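Local atomic coordinates of K5 lyase (Enterobacteria phage k1-5, PDB entry 2X3H), a protein that probably cleaves the K5 capsular polysaccharide of its bacterial host by a lyase mechanism, as part of a trimeric viral tail spike. Residues A[47-50]-A[55-58]; A[353-358]-A[383-388]. One frame throughout, in Å; residues are numbered along the deposited sequence.

Contact 1: A[47-50]-A[55-58]; sequences EGIL and SLYE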
loop_
_atom_site.group_PDB
_atom_site.type_symbol
_atom_site.label_atom_id
_atom_site.label_comp_id
_atom_site.label_asym_id
_atom_site.label_seq_id
_atom_site.Cartn_x
_atom_site.Cartn_y
_atom_site.Cartn_z
ATOM N N GLU A 47 -32.206 22.647 49.430
ATOM C CA GLU A 47 -31.353 22.637 50.630
ATOM C C GLU A 47 -32.063 21.976 51.806
ATOM O O GLU A 47 -31.408 21.497 52.744
ATOM C CB GLU A 47 -30.937 24.051 51.047
ATOM C CG GLU A 47 -29.855 24.690 50.195
ATOM C CD GLU A 47 -30.421 25.494 49.031
ATOM O OE1 GLU A 47 -31.638 25.379 48.751
ATOM O OE2 GLU A 47 -29.645 26.252 48.405
ATOM N N GLY A 48 -33.395 21.978 51.758
ATOM C CA GLY A 48 -34.230 21.497 52.849
ATOM C C GLY A 48 -34.817 20.118 52.610
ATOM O O GLY A 48 -35.787 19.729 53.266
ATOM N N ILE A 49 -34.229 19.376 51.674
ATOM C CA ILE A 49 -34.689 18.024 51.351
ATOM C C ILE A 49 -33.493 17.077 51.381
ATOM O O ILE A 49 -32.391 17.486 51.022
ATOM C CB ILE A 49 -35.306 18.003 49.934
ATOM C CG1 ILE A 49 -36.553 18.903 49.869
ATOM C CG2 ILE A 49 -35.612 16.575 49.468
ATOM C CD1 ILE A 49 -36.965 19.253 48.425
ATOM N N LEU A 50 -33.711 15.830 51.814
ATOM C CA LEU A 50 -32.629 14.832 51.893
ATOM C C LEU A 50 -32.687 13.789 50.770
ATOM O O LEU A 50 -33.762 13.351 50.367
ATOM C CB LEU A 50 -32.669 14.103 53.238
ATOM C CG LEU A 50 -32.350 14.936 54.480
ATOM C CD1 LEU A 50 -32.763 14.175 55.734
ATOM C CD2 LEU A 50 -30.879 15.332 54.531
ATOM N N SER A 55 -28.021 16.636 51.667
ATOM C CA SER A 55 -29.094 17.460 51.126
ATOM C C SER A 55 -29.214 17.194 49.635
ATOM O O SER A 55 -28.224 16.919 48.950
ATOM C CB SER A 55 -28.854 18.950 51.377
ATOM O OG SER A 55 -27.870 19.447 50.500
ATOM N N LEU A 56 -30.439 17.281 49.135
ATOM C CA LEU A 56 -30.671 17.130 47.719
ATOM C C LEU A 56 -29.906 18.202 46.943
ATOM O O LEU A 56 -29.421 17.949 45.845
ATOM C CB LEU A 56 -32.166 17.224 47.432
ATOM C CG LEU A 56 -32.578 17.191 45.962
ATOM C CD1 LEU A 56 -32.032 15.950 45.242
ATOM C CD2 LEU A 56 -34.110 17.243 45.897
ATOM N N TYR A 57 -29.812 19.405 47.515
ATOM C CA TYR A 57 -29.086 20.481 46.851
ATOM C C TYR A 57 -27.664 20.040 46.544
ATOM O O TYR A 57 -27.188 20.206 45.426
ATOM C CB TYR A 57 -29.057 21.755 47.702
ATOM C CG TYR A 57 -28.188 22.821 47.100
ATOM C CD1 TYR A 57 -28.720 23.777 46.248
ATOM C CD2 TYR A 57 -26.824 22.856 47.363
ATOM C CE1 TYR A 57 -27.922 24.751 45.681
ATOM C CE2 TYR A 57 -26.019 23.821 46.799
ATOM C CZ TYR A 57 -26.571 24.763 45.963
ATOM O OH TYR A 57 -25.750 25.727 45.413
ATOM N N GLU A 58 -26.987 19.491 47.550
ATOM C CA GLU A 58 -25.591 19.113 47.394
ATOM C C GLU A 58 -25.450 17.907 46.471
ATOM O O GLU A 58 -24.543 17.857 45.645
ATOM C CB GLU A 58 -24.920 18.870 48.749
ATOM C CG GLU A 58 -24.617 20.166 49.534
ATOM C CD GLU A 58 -23.768 21.175 48.752
ATOM O OE1 GLU A 58 -22.995 20.769 47.843
ATOM O OE2 GLU A 58 -23.864 22.387 49.057
#

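Contact 2: A[353-358]-A[383-388]; sequences ARFIGT and TRNFVE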
loop_
_atom_site.group_PDB
_atom_site.type_symbol
_atom_site.label_atom_id
_atom_site.label_comp_id
_atom_site.label_asym_id
_atom_site.label_seq_id
_atom_site.Cartn_x
_atom_site.Cartn_y
_atom_site.Cartn_z
ATOM N N ALA A 353 3.559 13.179 -11.517
ATOM C CA ALA A 353 4.636 13.318 -10.533
ATOM C C ALA A 353 5.580 14.410 -11.020
ATOM O O ALA A 353 6.077 14.349 -12.148
ATOM C CB ALA A 353 5.386 11.990 -10.370
ATOM N N ARG A 354 5.820 15.402 -10.166
ATOM C CA ARG A 354 6.684 16.532 -10.500
ATOM C C ARG A 354 7.821 16.609 -9.501
ATOM O O ARG A 354 7.576 16.693 -8.300
ATOM C CB ARG A 354 5.873 17.841 -10.488
ATOM C CG ARG A 354 6.706 19.076 -10.768
ATOM C CD ARG A 354 5.816 20.323 -10.887
ATOM N NE ARG A 354 6.586 21.529 -11.177
ATOM C CZ ARG A 354 6.042 22.707 -11.469
ATOM N NH1 ARG A 354 4.715 22.844 -11.529
ATOM N NH2 ARG A 354 6.830 23.751 -11.705
ATOM N N PHE A 355 9.053 16.560 -10.008
ATOM C CA PHE A 355 10.240 16.567 -9.170
ATOM C C PHE A 355 10.850 17.945 -9.270
ATOM O O PHE A 355 11.471 18.309 -10.274
ATOM C CB PHE A 355 11.191 15.437 -9.598
ATOM C CG PHE A 355 10.557 14.070 -9.472
ATOM C CD1 PHE A 355 9.807 13.549 -10.512
ATOM C CD2 PHE A 355 10.669 13.333 -8.303
ATOM C CE1 PHE A 355 9.188 12.292 -10.379
ATOM C CE2 PHE A 355 10.064 12.093 -8.166
ATOM C CZ PHE A 355 9.324 11.574 -9.210
ATOM N N ILE A 356 10.626 18.714 -8.213
ATOM C CA ILE A 356 10.888 20.147 -8.215
ATOM C C ILE A 356 12.315 20.470 -7.818
ATOM O O ILE A 356 12.839 19.927 -6.850
ATOM C CB ILE A 356 9.974 20.862 -7.199
ATOM C CG1 ILE A 356 8.503 20.666 -7.559
ATOM C CG2 ILE A 356 10.343 22.342 -7.070
ATOM C CD1 ILE A 356 7.538 21.171 -6.492
ATOM N N GLY A 357 12.933 21.379 -8.556
ATOM C CA GLY A 357 14.235 21.900 -8.150
ATOM C C GLY A 357 15.301 20.832 -8.027
ATOM O O GLY A 357 15.598 20.147 -9.005
ATOM N N THR A 358 15.869 20.693 -6.830
ATOM C CA THR A 358 16.937 19.719 -6.608
ATOM C C THR A 358 16.422 18.381 -6.056
ATOM O O THR A 358 17.210 17.563 -5.557
ATOM C CB THR A 358 18.020 20.251 -5.650
ATOM O OG1 THR A 358 17.423 20.623 -4.406
ATOM C CG2 THR A 358 18.718 21.452 -6.252
ATOM N N THR A 383 17.742 14.795 -9.499
ATOM C CA THR A 383 18.633 13.645 -9.739
ATOM C C THR A 383 18.171 12.378 -9.013
ATOM O O THR A 383 17.553 12.451 -7.958
ATOM C CB THR A 383 20.079 13.949 -9.268
ATOM O OG1 THR A 383 20.102 14.181 -7.852
ATOM C CG2 THR A 383 20.641 15.175 -9.983
ATOM N N ARG A 384 18.514 11.224 -9.582
ATOM C CA ARG A 384 18.325 9.920 -8.921
ATOM C C ARG A 384 16.871 9.646 -8.519
ATOM O O ARG A 384 16.614 8.920 -7.562
ATOM C CB ARG A 384 19.280 9.767 -7.720
ATOM C CG ARG A 384 20.755 9.728 -8.111
ATOM C CD ARG A 384 21.592 9.265 -6.918
ATOM N NE ARG A 384 21.515 7.814 -6.870
ATOM C CZ ARG A 384 21.891 7.022 -5.894
ATOM N NH1 ARG A 384 22.339 7.517 -4.738
ATOM N NH2 ARG A 384 21.781 5.708 -6.066
ATOM N N ASN A 385 15.918 10.220 -9.255
ATOM C CA ASN A 385 14.494 9.895 -9.039
ATOM C C ASN A 385 14.048 8.759 -9.960
ATOM O O ASN A 385 14.323 8.796 -11.156
ATOM C CB ASN A 385 13.624 11.133 -9.267
ATOM C CG ASN A 385 14.088 12.318 -8.445
ATOM O OD1 ASN A 385 14.635 13.303 -8.987
ATOM N ND2 ASN A 385 13.888 12.237 -7.129
ATOM N N PHE A 386 13.385 7.749 -9.388
ATOM C CA PHE A 386 12.953 6.563 -10.127
ATOM C C PHE A 386 11.437 6.528 -10.156
ATOM O O PHE A 386 10.792 6.534 -9.096
ATOM C CB PHE A 386 13.514 5.299 -9.456
ATOM C CG PHE A 386 13.030 4.007 -10.044
ATOM C CD1 PHE A 386 12.896 3.845 -11.420
ATOM C CD2 PHE A 386 12.748 2.934 -9.206
ATOM C CE1 PHE A 386 12.454 2.626 -11.946
ATOM C CE2 PHE A 386 12.321 1.717 -9.733
ATOM C CZ PHE A 386 12.169 1.577 -11.108
ATOM N N VAL A 387 10.876 6.539 -11.368
ATOM C CA VAL A 387 9.422 6.510 -11.538
ATOM C C VAL A 387 9.041 5.197 -12.208
ATOM O O VAL A 387 9.566 4.873 -13.280
ATOM C CB VAL A 387 8.896 7.696 -12.392
ATOM C CG1 VAL A 387 7.419 7.505 -12.718
ATOM C CG2 VAL A 387 9.113 9.018 -11.663
ATOM N N GLU A 388 8.141 4.446 -11.575
ATOM C CA GLU A 388 7.535 3.284 -12.212
ATOM C C GLU A 388 6.125 3.622 -12.643
ATOM O O GLU A 388 5.253 3.840 -11.808
ATOM C CB GLU A 388 7.503 2.084 -11.262
ATOM C CG GLU A 388 8.867 1.536 -10.956
ATOM C CD GLU A 388 8.774 0.119 -10.450
ATOM O OE1 GLU A 388 8.442 -0.068 -9.259
ATOM O OE2 GLU A 388 9.006 -0.806 -11.263
HETATM O O HOH W 1 19.392 16.739 -7.160
#

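Contact 1: A[47-50]-A[55-58]
The carboxylate of Glu-47 lies flat over one face of the Tyr-57 ring, the two planes only 13° apart. OE2 makes the nearest approach, 3.4 Å from CD1 of Tyr-57, while CG of Glu-47 rests 3.9 Å from CB of that tyrosine. The glutamate chain leaves its backbone away from the helix and is brought back by a bend at chi2 (91°), which lays the acid alongside the ring, both side chains running the same way.

Further along, O of Ile-49 accepts a hydrogen bond from N of Leu-56 at 2.7 Å. The same oxygen receives a CA-H...O contact from Ser-55, whose CA is 3.3 Å from it. The side chains of Ile-49 and Leu-56 run side by side, CG2 of Ile-49 meeting CD2 of Leu-56 at 3.9 Å. Around the trimer, Ile-49 packs on Ile-49 of both other subunits, Leu-56 touches Leu-56 of the third subunit and Leu-60 of the second, and the Tyr-57 ring meets His-51 of the third.

Ser-55 is the N-cap of the helix: its OG takes the backbone N-H of Glu-58 at 3.1 Å, gripping the first turn just where the hairpin ends. Leu-50 and Ser-55 form a non-hydrogen-bonded antiparallel pair at the open end of the hairpin of strands 50-51 and 54-55, which runs straight into helix 56-63.

Contact 2: A[353-358]-A[383-388]
With CG anti to the carbonyl carbon (chi1 -60°), Phe-355 points its ring into the packed interior of what is probably a right-handed parallel beta-helix, the fold expected of a tail spike of this kind. Asn-385 has the same sort of first torsion, and its CB comes over one face of that ring. The result is a CH-pi contact: CB of Asn-385 stands 4.1 Å from the centroid of the Phe-355 ring, 23° off the normal and displaced toward the rim. The two side chains slide past each other in opposite directions; the amide plane is turned 28° from the ring, and CG of Asn-385 comes 3.6 Å from CD2 of Phe-355.

Val-387, two residues on and already within strand 386-389, crosses the ring obliquely. Its CG2 methyl makes the contact, at the far end of the phenylalanine.

All three residues are buried, and they join the end of strand 349-355 to the start of strand 386-389 across the interior of the coil. Phe-378 and Val-323, from neighbouring strands of the 349-355 wall, also pack on Phe-355, while Val-366 from strand 363-369 touches Val-387.

Nearer the surface one ordered water spans the two loops, donating to O of Thr-358 at 2.8 Å and accepting from OG1 of Thr-383 at 2.7 Å. Back inside, CG2 of Val-387 touches both CE1 and CZ of Phe-355, each at 3.5 Å.

Starting from the N terminus, contact 1 is met first: it closes a tight turn with four residues between its ranges, and ties the opening loop to the beginning of helix 56-63. The chain then winds through many parallel strands before contact 2 opens, which spans 24 residues and joins two walls of the coil. The two are in series, neither nested nor crossed, and their centres lie 74 Å apart, with nearest atoms about 61 Å from each other. One belongs to the N-terminal tip, where three subunits converge; the other lies near the middle of the long chain. Both nevertheless reach the second subunit.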